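Local coordinates for protein reducing end xylose-releasing exo-oligoxylanase (Bacillus halodurans, PDB 1WU4) that hydrolyses xylooligosaccharides of three or more units, releasing xylose from the reducing end with inversion of anomeric configuration, at residues M72-M77 with E130-L135; M78-D83 with S141-D146; I87-W92 with F152-Q157; A136-S141 with Q157-L162. The protein carries 1 engineered substitution. One frame throughout, in Å; residues are numbered along the deposited sequence.

Contact 1: residues M72-M77 with E130-L135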
# COMPACT_ATOMS: atom_id res chain seq x y z
N MET A 72 -3.12 -1.91 -9.88
CA MET A 72 -2.48 -3.07 -10.49
C MET A 72 -1.44 -3.66 -9.55
O MET A 72 -1.37 -4.88 -9.39
CB MET A 72 -1.84 -2.68 -11.83
CG MET A 72 -2.85 -2.22 -12.88
SD MET A 72 -4.05 -3.51 -13.29
CE MET A 72 -3.34 -4.14 -14.83
N SER A 73 -0.64 -2.81 -8.91
CA SER A 73 0.37 -3.30 -7.98
C SER A 73 -0.31 -3.92 -6.76
O SER A 73 0.16 -4.93 -6.23
CB SER A 73 1.34 -2.17 -7.58
OG SER A 73 0.69 -1.15 -6.84
N TYR A 74 -1.41 -3.32 -6.31
CA TYR A 74 -2.15 -3.87 -5.18
C TYR A 74 -2.67 -5.26 -5.57
O TYR A 74 -2.58 -6.21 -4.80
CB TYR A 74 -3.37 -3.01 -4.83
CG TYR A 74 -3.11 -1.75 -4.02
CD1 TYR A 74 -1.86 -1.47 -3.47
CD2 TYR A 74 -4.15 -0.85 -3.80
CE1 TYR A 74 -1.66 -0.31 -2.71
CE2 TYR A 74 -3.96 0.31 -3.04
CZ TYR A 74 -2.72 0.57 -2.50
OH TYR A 74 -2.55 1.72 -1.76
N GLY A 75 -3.24 -5.34 -6.78
CA GLY A 75 -3.78 -6.59 -7.27
C GLY A 75 -2.75 -7.70 -7.32
O GLY A 75 -3.04 -8.85 -6.97
N MET A 76 -1.55 -7.37 -7.77
CA MET A 76 -0.48 -8.35 -7.83
C MET A 76 -0.11 -8.79 -6.41
O MET A 76 0.10 -9.97 -6.16
CB MET A 76 0.73 -7.76 -8.57
CG MET A 76 0.53 -7.75 -10.08
SD MET A 76 1.71 -6.71 -10.95
CE MET A 76 3.25 -7.52 -10.55
N MET A 77 -0.03 -7.84 -5.48
CA MET A 77 0.30 -8.20 -4.11
C MET A 77 -0.78 -9.11 -3.53
O MET A 77 -0.48 -10.11 -2.86
CB MET A 77 0.45 -6.95 -3.24
CG MET A 77 0.84 -7.24 -1.79
SD MET A 77 2.38 -8.18 -1.63
CE MET A 77 3.59 -6.87 -1.75
N GLU A 130 5.15 1.56 -8.13
CA GLU A 130 6.44 0.91 -8.35
C GLU A 130 6.92 0.08 -7.16
O GLU A 130 7.37 -1.05 -7.33
CB GLU A 130 7.51 1.95 -8.71
CG GLU A 130 7.71 2.19 -10.21
CD GLU A 130 6.58 2.98 -10.86
OE1 GLU A 130 6.66 3.21 -12.08
OE2 GLU A 130 5.62 3.36 -10.16
N GLU A 131 6.83 0.62 -5.95
CA GLU A 131 7.31 -0.14 -4.80
C GLU A 131 6.48 -1.39 -4.53
O GLU A 131 7.02 -2.41 -4.10
CB GLU A 131 7.42 0.75 -3.56
CG GLU A 131 6.14 1.40 -3.09
CD GLU A 131 6.38 2.40 -1.97
OE1 GLU A 131 7.44 2.33 -1.32
OE2 GLU A 131 5.49 3.24 -1.73
N TYR A 132 5.17 -1.33 -4.78
CA TYR A 132 4.34 -2.52 -4.58
C TYR A 132 4.64 -3.52 -5.70
O TYR A 132 4.68 -4.73 -5.45
CB TYR A 132 2.85 -2.16 -4.58
CG TYR A 132 2.26 -2.01 -3.19
CD1 TYR A 132 1.64 -3.08 -2.55
CD2 TYR A 132 2.33 -0.79 -2.51
CE1 TYR A 132 1.10 -2.94 -1.27
CE2 TYR A 132 1.79 -0.64 -1.24
CZ TYR A 132 1.18 -1.71 -0.62
OH TYR A 132 0.65 -1.57 0.64
N PHE A 133 4.86 -3.04 -6.93
CA PHE A 133 5.19 -3.95 -8.03
C PHE A 133 6.45 -4.74 -7.66
O PHE A 133 6.49 -5.96 -7.78
CB PHE A 133 5.50 -3.19 -9.34
CG PHE A 133 4.28 -2.68 -10.07
CD1 PHE A 133 3.17 -3.50 -10.27
CD2 PHE A 133 4.28 -1.40 -10.61
CE1 PHE A 133 2.07 -3.04 -11.01
CE2 PHE A 133 3.18 -0.93 -11.34
CZ PHE A 133 2.08 -1.75 -11.54
N ALA A 134 7.47 -4.02 -7.22
CA ALA A 134 8.74 -4.65 -6.86
C ALA A 134 8.61 -5.72 -5.79
O ALA A 134 9.11 -6.83 -5.98
CB ALA A 134 9.74 -3.59 -6.42
N LEU A 135 7.95 -5.42 -4.68
CA LEU A 135 7.83 -6.44 -3.65
C LEU A 135 6.95 -7.60 -4.09
O LEU A 135 7.26 -8.76 -3.81
CB LEU A 135 7.31 -5.86 -2.33
CG LEU A 135 7.45 -6.84 -1.15
CD1 LEU A 135 8.91 -7.23 -0.96
CD2 LEU A 135 6.90 -6.22 0.12

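Contact 2: residues M78-D83 with S141-D146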
# COMPACT_ATOMS: atom_id res chain seq x y z
N MET A 78 -2.04 -8.78 -3.78
CA MET A 78 -3.15 -9.59 -3.29
C MET A 78 -3.09 -10.99 -3.88
O MET A 78 -3.24 -11.99 -3.17
CB MET A 78 -4.48 -8.94 -3.66
CG MET A 78 -4.72 -7.59 -3.00
SD MET A 78 -6.02 -6.63 -3.81
CE MET A 78 -6.10 -5.19 -2.72
N ALA A 79 -2.87 -11.07 -5.19
CA ALA A 79 -2.80 -12.35 -5.87
C ALA A 79 -1.68 -13.26 -5.35
O ALA A 79 -1.90 -14.45 -5.15
CB ALA A 79 -2.64 -12.14 -7.38
N VAL A 80 -0.49 -12.71 -5.13
CA VAL A 80 0.59 -13.55 -4.64
C VAL A 80 0.32 -13.99 -3.20
O VAL A 80 0.66 -15.10 -2.82
CB VAL A 80 1.98 -12.86 -4.78
CG1 VAL A 80 2.08 -11.65 -3.87
CG2 VAL A 80 3.08 -13.87 -4.49
N GLN A 81 -0.30 -13.12 -2.40
CA GLN A 81 -0.63 -13.49 -1.02
C GLN A 81 -1.65 -14.63 -1.03
O GLN A 81 -1.65 -15.48 -0.13
CB GLN A 81 -1.22 -12.30 -0.26
CG GLN A 81 -0.23 -11.19 0.08
CD GLN A 81 0.93 -11.66 0.94
OE1 GLN A 81 0.80 -12.64 1.69
NE2 GLN A 81 2.06 -10.97 0.85
N MET A 82 -2.52 -14.64 -2.04
CA MET A 82 -3.56 -15.66 -2.17
C MET A 82 -3.12 -16.88 -2.98
O MET A 82 -3.92 -17.79 -3.23
CB MET A 82 -4.81 -15.05 -2.80
CG MET A 82 -5.49 -13.97 -1.96
SD MET A 82 -6.11 -14.60 -0.39
CE MET A 82 -7.47 -15.61 -0.95
N ASP A 83 -1.87 -16.89 -3.40
CA ASP A 83 -1.32 -17.99 -4.19
C ASP A 83 -2.11 -18.19 -5.49
O ASP A 83 -2.49 -19.31 -5.83
CB ASP A 83 -1.32 -19.28 -3.37
CG ASP A 83 -0.45 -20.36 -3.99
OD1 ASP A 83 0.56 -20.01 -4.63
OD2 ASP A 83 -0.76 -21.56 -3.81
N SER A 141 8.43 -14.46 -7.33
CA SER A 141 9.62 -15.24 -7.63
C SER A 141 9.84 -16.30 -6.55
O SER A 141 10.16 -17.45 -6.85
CB SER A 141 10.85 -14.32 -7.69
OG SER A 141 12.03 -15.07 -7.90
N HIS A 142 9.68 -15.90 -5.30
CA HIS A 142 9.90 -16.80 -4.18
C HIS A 142 8.86 -17.91 -4.05
O HIS A 142 9.19 -19.04 -3.68
CB HIS A 142 9.99 -15.98 -2.89
CG HIS A 142 11.07 -14.95 -2.92
ND1 HIS A 142 11.16 -13.93 -2.00
CD2 HIS A 142 12.10 -14.78 -3.78
CE1 HIS A 142 12.20 -13.17 -2.29
NE2 HIS A 142 12.79 -13.66 -3.37
N ARG A 143 7.60 -17.61 -4.37
CA ARG A 143 6.56 -18.62 -4.27
C ARG A 143 6.49 -19.55 -5.48
O ARG A 143 6.30 -20.76 -5.34
CB ARG A 143 5.17 -17.98 -4.11
CG ARG A 143 4.96 -17.18 -2.85
CD ARG A 143 3.47 -17.09 -2.50
NE ARG A 143 2.97 -18.37 -2.00
CZ ARG A 143 1.76 -18.54 -1.46
NH1 ARG A 143 0.92 -17.53 -1.35
NH2 ARG A 143 1.41 -19.74 -1.01
N TRP A 144 6.66 -18.98 -6.67
CA TRP A 144 6.53 -19.75 -7.91
C TRP A 144 7.78 -19.94 -8.76
O TRP A 144 7.78 -20.78 -9.67
CB TRP A 144 5.44 -19.11 -8.77
CG TRP A 144 4.19 -18.78 -8.00
CD1 TRP A 144 3.52 -19.60 -7.15
CD2 TRP A 144 3.47 -17.54 -8.02
NE1 TRP A 144 2.41 -18.96 -6.64
CE2 TRP A 144 2.36 -17.70 -7.16
CE3 TRP A 144 3.64 -16.32 -8.69
CZ2 TRP A 144 1.43 -16.67 -6.95
CZ3 TRP A 144 2.71 -15.30 -8.48
CH2 TRP A 144 1.62 -15.49 -7.61
N GLY A 145 8.83 -19.18 -8.48
CA GLY A 145 10.04 -19.29 -9.26
C GLY A 145 9.94 -18.40 -10.49
O GLY A 145 8.85 -18.18 -11.01
N ASP A 146 11.08 -17.90 -10.95
CA ASP A 146 11.12 -17.04 -12.13
C ASP A 146 10.74 -17.79 -13.40
O ASP A 146 11.19 -18.91 -13.64
CB ASP A 146 12.51 -16.44 -12.29
CG ASP A 146 12.69 -15.16 -11.50
OD1 ASP A 146 11.91 -14.92 -10.55
OD2 ASP A 146 13.63 -14.39 -11.82
O HOH W 1 -1.31 -18.67 0.29

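Contact 3: residues I87-W92 with F152-Q157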
# COMPACT_ATOMS: atom_id res chain seq x y z
N ILE A 87 -3.94 -15.10 -11.79
CA ILE A 87 -4.39 -13.72 -11.68
C ILE A 87 -3.19 -12.77 -11.68
O ILE A 87 -3.21 -11.73 -12.35
CB ILE A 87 -5.22 -13.53 -10.39
CG1 ILE A 87 -6.52 -14.34 -10.50
CG2 ILE A 87 -5.53 -12.05 -10.17
CD1 ILE A 87 -7.39 -14.30 -9.26
N PHE A 88 -2.16 -13.13 -10.93
CA PHE A 88 -0.95 -12.32 -10.85
C PHE A 88 -0.39 -12.04 -12.24
O PHE A 88 -0.13 -10.90 -12.60
CB PHE A 88 0.12 -13.05 -10.03
CG PHE A 88 1.35 -12.24 -9.76
CD1 PHE A 88 1.52 -11.59 -8.54
CD2 PHE A 88 2.35 -12.13 -10.73
CE1 PHE A 88 2.67 -10.84 -8.29
CE2 PHE A 88 3.50 -11.38 -10.48
CZ PHE A 88 3.66 -10.73 -9.26
N ASP A 89 -0.21 -13.11 -13.02
CA ASP A 89 0.33 -13.00 -14.37
C ASP A 89 -0.56 -12.20 -15.32
O ASP A 89 -0.05 -11.45 -16.16
CB ASP A 89 0.59 -14.39 -14.95
CG ASP A 89 1.80 -15.06 -14.31
OD1 ASP A 89 2.02 -16.27 -14.56
OD2 ASP A 89 2.53 -14.38 -13.56
N ARG A 90 -1.87 -12.35 -15.20
CA ARG A 90 -2.79 -11.60 -16.05
C ARG A 90 -2.61 -10.10 -15.81
O ARG A 90 -2.55 -9.31 -16.75
CB ARG A 90 -4.24 -12.00 -15.77
CG ARG A 90 -4.68 -13.30 -16.45
CD ARG A 90 -6.08 -13.69 -15.98
NE ARG A 90 -6.59 -14.89 -16.65
CZ ARG A 90 -7.14 -14.90 -17.86
NH1 ARG A 90 -7.27 -13.78 -18.55
NH2 ARG A 90 -7.59 -16.04 -18.37
N ILE A 91 -2.52 -9.71 -14.54
CA ILE A 91 -2.36 -8.31 -14.17
C ILE A 91 -0.98 -7.76 -14.57
O ILE A 91 -0.88 -6.68 -15.15
CB ILE A 91 -2.55 -8.11 -12.64
CG1 ILE A 91 -3.98 -8.48 -12.25
CG2 ILE A 91 -2.23 -6.67 -12.25
CD1 ILE A 91 -4.22 -8.51 -10.75
N TRP A 92 0.07 -8.51 -14.26
CA TRP A 92 1.42 -8.09 -14.59
C TRP A 92 1.60 -7.98 -16.10
O TRP A 92 2.25 -7.06 -16.60
CB TRP A 92 2.43 -9.09 -14.00
CG TRP A 92 3.87 -8.79 -14.29
CD1 TRP A 92 4.80 -9.68 -14.75
CD2 TRP A 92 4.56 -7.54 -14.12
NE1 TRP A 92 6.02 -9.07 -14.87
CE2 TRP A 92 5.91 -7.76 -14.49
CE3 TRP A 92 4.18 -6.27 -13.68
CZ2 TRP A 92 6.87 -6.75 -14.44
CZ3 TRP A 92 5.14 -5.26 -13.63
CH2 TRP A 92 6.48 -5.51 -14.01
N PHE A 152 7.82 -12.54 -17.26
CA PHE A 152 7.55 -13.39 -16.11
C PHE A 152 8.78 -13.84 -15.33
O PHE A 152 8.69 -14.71 -14.46
CB PHE A 152 6.69 -14.57 -16.55
CG PHE A 152 5.39 -14.14 -17.18
CD1 PHE A 152 4.40 -13.54 -16.41
CD2 PHE A 152 5.19 -14.28 -18.54
CE1 PHE A 152 3.23 -13.07 -17.00
CE2 PHE A 152 4.02 -13.83 -19.15
CZ PHE A 152 3.04 -13.22 -18.38
N ASN A 153 9.93 -13.23 -15.63
CA ASN A 153 11.16 -13.52 -14.91
C ASN A 153 11.12 -12.50 -13.76
O ASN A 153 11.88 -11.53 -13.71
CB ASN A 153 12.38 -13.32 -15.82
CG ASN A 153 12.37 -11.99 -16.56
OD1 ASN A 153 11.32 -11.48 -16.95
ND2 ASN A 153 13.56 -11.43 -16.78
N TYR A 154 10.20 -12.77 -12.84
CA TYR A 154 9.89 -11.92 -11.69
C TYR A 154 11.02 -11.21 -10.95
O TYR A 154 11.03 -9.98 -10.88
CB TYR A 154 9.07 -12.71 -10.67
CG TYR A 154 7.90 -13.47 -11.24
CD1 TYR A 154 6.88 -12.82 -11.93
CD2 TYR A 154 7.80 -14.85 -11.06
CE1 TYR A 154 5.78 -13.54 -12.44
CE2 TYR A 154 6.72 -15.57 -11.56
CZ TYR A 154 5.72 -14.91 -12.25
OH TYR A 154 4.65 -15.64 -12.73
N SER A 155 11.96 -11.97 -10.38
CA SER A 155 13.03 -11.35 -9.61
C SER A 155 13.90 -10.40 -10.42
O SER A 155 14.36 -9.38 -9.90
CB SER A 155 13.91 -12.42 -8.94
OG SER A 155 14.72 -13.09 -9.88
N GLU A 156 14.13 -10.71 -11.69
CA GLU A 156 14.94 -9.84 -12.54
C GLU A 156 14.18 -8.55 -12.80
O GLU A 156 14.76 -7.46 -12.85
CB GLU A 156 15.26 -10.51 -13.87
CG GLU A 156 16.09 -11.77 -13.76
CD GLU A 156 16.54 -12.27 -15.11
OE1 GLU A 156 17.51 -11.69 -15.65
OE2 GLU A 156 15.92 -13.21 -15.64
N GLN A 157 12.87 -8.66 -12.97
CA GLN A 157 12.03 -7.50 -13.21
C GLN A 157 12.06 -6.59 -11.99
O GLN A 157 12.17 -5.37 -12.11
CB GLN A 157 10.59 -7.94 -13.50
CG GLN A 157 10.39 -8.70 -14.80
CD GLN A 157 10.69 -7.87 -16.03
OE1 GLN A 157 10.47 -6.66 -16.05
NE2 GLN A 157 11.18 -8.52 -17.09

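Contact 4: residues A136-S141 with Q157-L162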
# COMPACT_ATOMS: atom_id res chain seq x y z
N ALA A 136 5.86 -7.30 -4.80
CA ALA A 136 4.97 -8.36 -5.27
C ALA A 136 5.74 -9.30 -6.20
O ALA A 136 5.55 -10.51 -6.16
CB ALA A 136 3.77 -7.75 -6.00
N LEU A 137 6.59 -8.73 -7.04
CA LEU A 137 7.40 -9.52 -7.96
C LEU A 137 8.41 -10.39 -7.21
O LEU A 137 8.63 -11.54 -7.58
CB LEU A 137 8.12 -8.61 -8.96
CG LEU A 137 7.21 -7.99 -10.04
CD1 LEU A 137 7.93 -6.83 -10.71
CD2 LEU A 137 6.83 -9.05 -11.06
N PHE A 138 9.02 -9.85 -6.15
CA PHE A 138 9.96 -10.66 -5.37
C PHE A 138 9.18 -11.82 -4.74
O PHE A 138 9.65 -12.96 -4.74
CB PHE A 138 10.62 -9.85 -4.25
CG PHE A 138 11.79 -9.00 -4.69
CD1 PHE A 138 12.86 -9.57 -5.39
CD2 PHE A 138 11.83 -7.65 -4.39
CE1 PHE A 138 13.95 -8.79 -5.77
CE2 PHE A 138 12.92 -6.86 -4.76
CZ PHE A 138 13.98 -7.43 -5.45
N PHE A 139 8.00 -11.53 -4.20
CA PHE A 139 7.19 -12.58 -3.59
C PHE A 139 6.79 -13.64 -4.62
O PHE A 139 6.81 -14.83 -4.33
CB PHE A 139 5.93 -12.00 -2.94
CG PHE A 139 6.18 -11.23 -1.66
CD1 PHE A 139 7.41 -11.29 -1.01
CD2 PHE A 139 5.16 -10.48 -1.09
CE1 PHE A 139 7.61 -10.61 0.20
CE2 PHE A 139 5.35 -9.80 0.12
CZ PHE A 139 6.58 -9.87 0.76
N ALA A 140 6.45 -13.19 -5.83
CA ALA A 140 6.06 -14.12 -6.90
C ALA A 140 7.24 -15.04 -7.22
O ALA A 140 7.08 -16.25 -7.37
CB ALA A 140 5.65 -13.34 -8.14
N SER A 141 8.43 -14.46 -7.33
CA SER A 141 9.62 -15.24 -7.63
C SER A 141 9.84 -16.30 -6.55
O SER A 141 10.16 -17.45 -6.85
CB SER A 141 10.85 -14.32 -7.69
OG SER A 141 12.03 -15.07 -7.90
N GLN A 157 12.87 -8.66 -12.97
CA GLN A 157 12.03 -7.50 -13.21
C GLN A 157 12.06 -6.59 -11.99
O GLN A 157 12.17 -5.37 -12.11
CB GLN A 157 10.59 -7.94 -13.50
CG GLN A 157 10.39 -8.70 -14.80
CD GLN A 157 10.69 -7.87 -16.03
OE1 GLN A 157 10.47 -6.66 -16.05
NE2 GLN A 157 11.18 -8.52 -17.09
N ALA A 158 11.96 -7.20 -10.81
CA ALA A 158 11.97 -6.45 -9.56
C ALA A 158 13.28 -5.70 -9.35
O ALA A 158 13.27 -4.51 -9.03
CB ALA A 158 11.72 -7.38 -8.38
N ARG A 159 14.40 -6.39 -9.54
CA ARG A 159 15.71 -5.75 -9.36
C ARG A 159 15.95 -4.66 -10.39
O ARG A 159 16.53 -3.62 -10.08
CB ARG A 159 16.83 -6.80 -9.43
CG ARG A 159 16.81 -7.78 -8.26
CD ARG A 159 18.11 -8.58 -8.18
NE ARG A 159 18.32 -9.42 -9.36
CZ ARG A 159 17.82 -10.64 -9.51
NH1 ARG A 159 17.07 -11.18 -8.56
NH2 ARG A 159 18.06 -11.32 -10.62
N LYS A 160 15.50 -4.89 -11.61
CA LYS A 160 15.66 -3.92 -12.68
C LYS A 160 14.88 -2.65 -12.34
O LYS A 160 15.39 -1.53 -12.46
CB LYS A 160 15.12 -4.51 -13.99
CG LYS A 160 15.32 -3.64 -15.22
CD LYS A 160 14.33 -4.00 -16.32
CE LYS A 160 14.24 -5.50 -16.57
NZ LYS A 160 15.55 -6.10 -16.93
N LEU A 161 13.63 -2.82 -11.92
CA LEU A 161 12.79 -1.69 -11.57
C LEU A 161 13.38 -0.89 -10.41
O LEU A 161 13.45 0.34 -10.48
CB LEU A 161 11.38 -2.17 -11.22
CG LEU A 161 10.37 -1.08 -10.86
CD1 LEU A 161 10.27 -0.06 -11.99
CD2 LEU A 161 9.01 -1.73 -10.59
N LEU A 162 13.80 -1.57 -9.36
CA LEU A 162 14.37 -0.87 -8.22
C LEU A 162 15.68 -0.18 -8.59
O LEU A 162 16.04 0.84 -7.99
CB LEU A 162 14.56 -1.82 -7.04
CG LEU A 162 13.25 -2.30 -6.41
CD1 LEU A 162 13.56 -3.18 -5.21
CD2 LEU A 162 12.41 -1.10 -5.99

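Contact 1: residues M72-M77 with E130-L135
Two same-direction helices of the (alpha/alpha)6 barrel, 69-81 and 127-144, meet where Tyr74 sets the edge of its ring against the face of Tyr132. Tyr74 CE1 stands over the centre of that face, 3.8 Å from Tyr132 CZ, in a T-shaped pair with planes at 76° and centroids 5.0 Å apart. At the root of the ring, Tyr132 CB lies 3.3 Å from Ser73 OG, a hydroxyl bonded back to Thr69 O in its own helix. Met77 CB comes up at the Tyr132 edge, 4.1 Å from CD1. The segment axes approach to 8.2 Å, near the catalytic residues: Tyr74 lies beside Glu70, the probable proton donor, and its OH bonds Arg266. Were Tyr132 an alanine, the edge of Tyr74 would probably lose the face it rests on and a gap open beside Met77 CB, though Arg266 would still hold the Tyr74 hydroxyl. Phe133 takes Ser73 CB over one face, 3.7 Å from the ring centroid, and Met76 SD at its rim, 3.6 Å from Phe133 CD1, a Met-aromatic contact. Met77 turns CG away from its backbone N (chi1 -178°) and bends at its next two torsions, bringing CE to 3.9 Å from Leu135 CD2.

Contact 2: residues M78-D83 with S141-D146
Arg143 lays its guanidinium over the carboxylate of Asp83, the two planes only 18° apart and Asp83 OD1 above the middle of the guanidinium. Because the oxygen sits over the face, no N-H points at it: the salt bridge is long, 3.7 Å from Asp83 OD1 to Arg143 NH2, and works through charge alone. NH1 spends its N-H groups at the edge instead. Arg143 NH1 donates to Val80 O at 2.9 Å, nearly along the C=O axis though bent at nitrogen (145°), and also to a water 3.0 Å away that donates to Gln81 O. Asp83 leaves the helix in a Schellman motif, and its own N shares Val80 O with the arginine. The same Asp83 OD1 accepts Trp144 NE1 at 2.9 Å, an almost straight bond (175°) lying in the indole plane. Beside these polar groups, Val80 points CG2 to the side opposite its backbone N, where it meets Arg143 CD and, at 3.8 Å, Trp144 CH2. Arg143 CB lies over one face of the indole. Exchanging Arg143 for an alanine would probably leave Asp83 without its positive mate and strip Val80 O of its side-chain donor at the helix end. The contact ties the C-terminal end of helix 69-81 to that of helix 127-144, and Trp379 adds a cation-pi partner for Arg143. A positive charge among outward-pointing carbonyls is consistent with stabilising the negative end of the helix dipole, while Asp83, with a guanidinium stacked over it and an indole N-H at OD1, is likely to stay ionised.

Contact 3: residues I87-W92 with F152-Q157
Tyr154 and Asp89 supply the polar link between helix 85-99 and the start of helix 154-167: Tyr154 OH donates to the syn lone pair of Asp89 OD2 at 2.6 Å, with the carboxylate near the edge of the phenol and the two planes 24° apart. Lys85 NZ, one turn back from Asp89, bonds Tyr154 OH and makes a salt bridge to Asp89 OD1. Gln157 NE2 donates to Asn153 OD1 at 3.0 Å, which fixes the turn of the amide whose OE1 lies near the rim of Trp92, 3.9 Å from CZ2.

The aromatic contacts flank this link. The first torsion of Phe88 (chi1 -174°) swings the ring away from its own N and turns its edge to the face of Tyr154 in an offset T-shaped pair; the planes stand at 89° and Phe88 CE2 comes to 3.7 Å from Tyr154 CE1. Phe152 lies against Asp89, its CD1 3.5 Å from Asp89 OD2 and its CE1 3.6 Å from Asp89 CB; Phe152 CD1 also approaches Trp92 CD1. Trp92 NE1 is taken up by Pro151 O.

A short phenol-carboxylate bond, with a lysine at both oxygen-bearing groups, would probably favour the ionised carboxylate and partly neutralise its charge.

Contact 4: residues A136-S141 with Q157-L162
Phe138 offers a flat face to a small bump: Ala158 CB stands over the centre of the ring, 3.6 Å from its centroid and only 8° off the normal, a CH-pi contact spread over all six ring carbons. Two larger side chains from the same helix close on the rim. Arg159 CG meets Phe138 CE1 at 3.9 Å, so the methylene part of the arginine does the touching, and Leu162 CD1, one turn on from Ala158, meets Phe138 CE2 at 3.8 Å. The ring thus lies in a shallow hollow with Ala158 as its floor and Arg159 and Leu162 as walls; its first torsion (chi1 -81°) swings it toward helix 154-167. Beside the ring, Leu137 fits the next dip: its CB packs 3.8 Å from Ala158 CB, and its CD1 lies 4.0 Å from Gln157 CB. Ala158, small enough to be met by both, marks the nearest backbone approach, 5.7 Å between Leu137 CA and Ala158 CA. The segments run antiparallel at 158° with axes 9.2 Å apart, the pairing of two successive barrel helices, 127-144 and 154-167. Leu137 also reaches Trp92 of helix 85-99 and Met76 of helix 69-81, and Phe139 turns to Met77 and Val80 of the latter.

Contacts 1 and 2 hold the same two helices, 69-81 and 127-144, at different depths. Contact 1 is buried, about 8 Å from the chain centre and near the active site, and its chemistry is aromatic, sulfur and aliphatic; contact 2, about 17 Å out at the helix ends, is partly buried and uses charge, a water and direct hydrogen bonds. Contacts 3 and 4, buried but peripheral at about 18 and 16 Å from the chain centre, share helix 154-167 and Gln157: the first adds a polar link to an aromatic cluster, the second is apolar throughout. Met76 touches Phe88 and Trp92, and Ala134 touches Ala158, so the packing runs on from contact 1 into contacts 3 and 4.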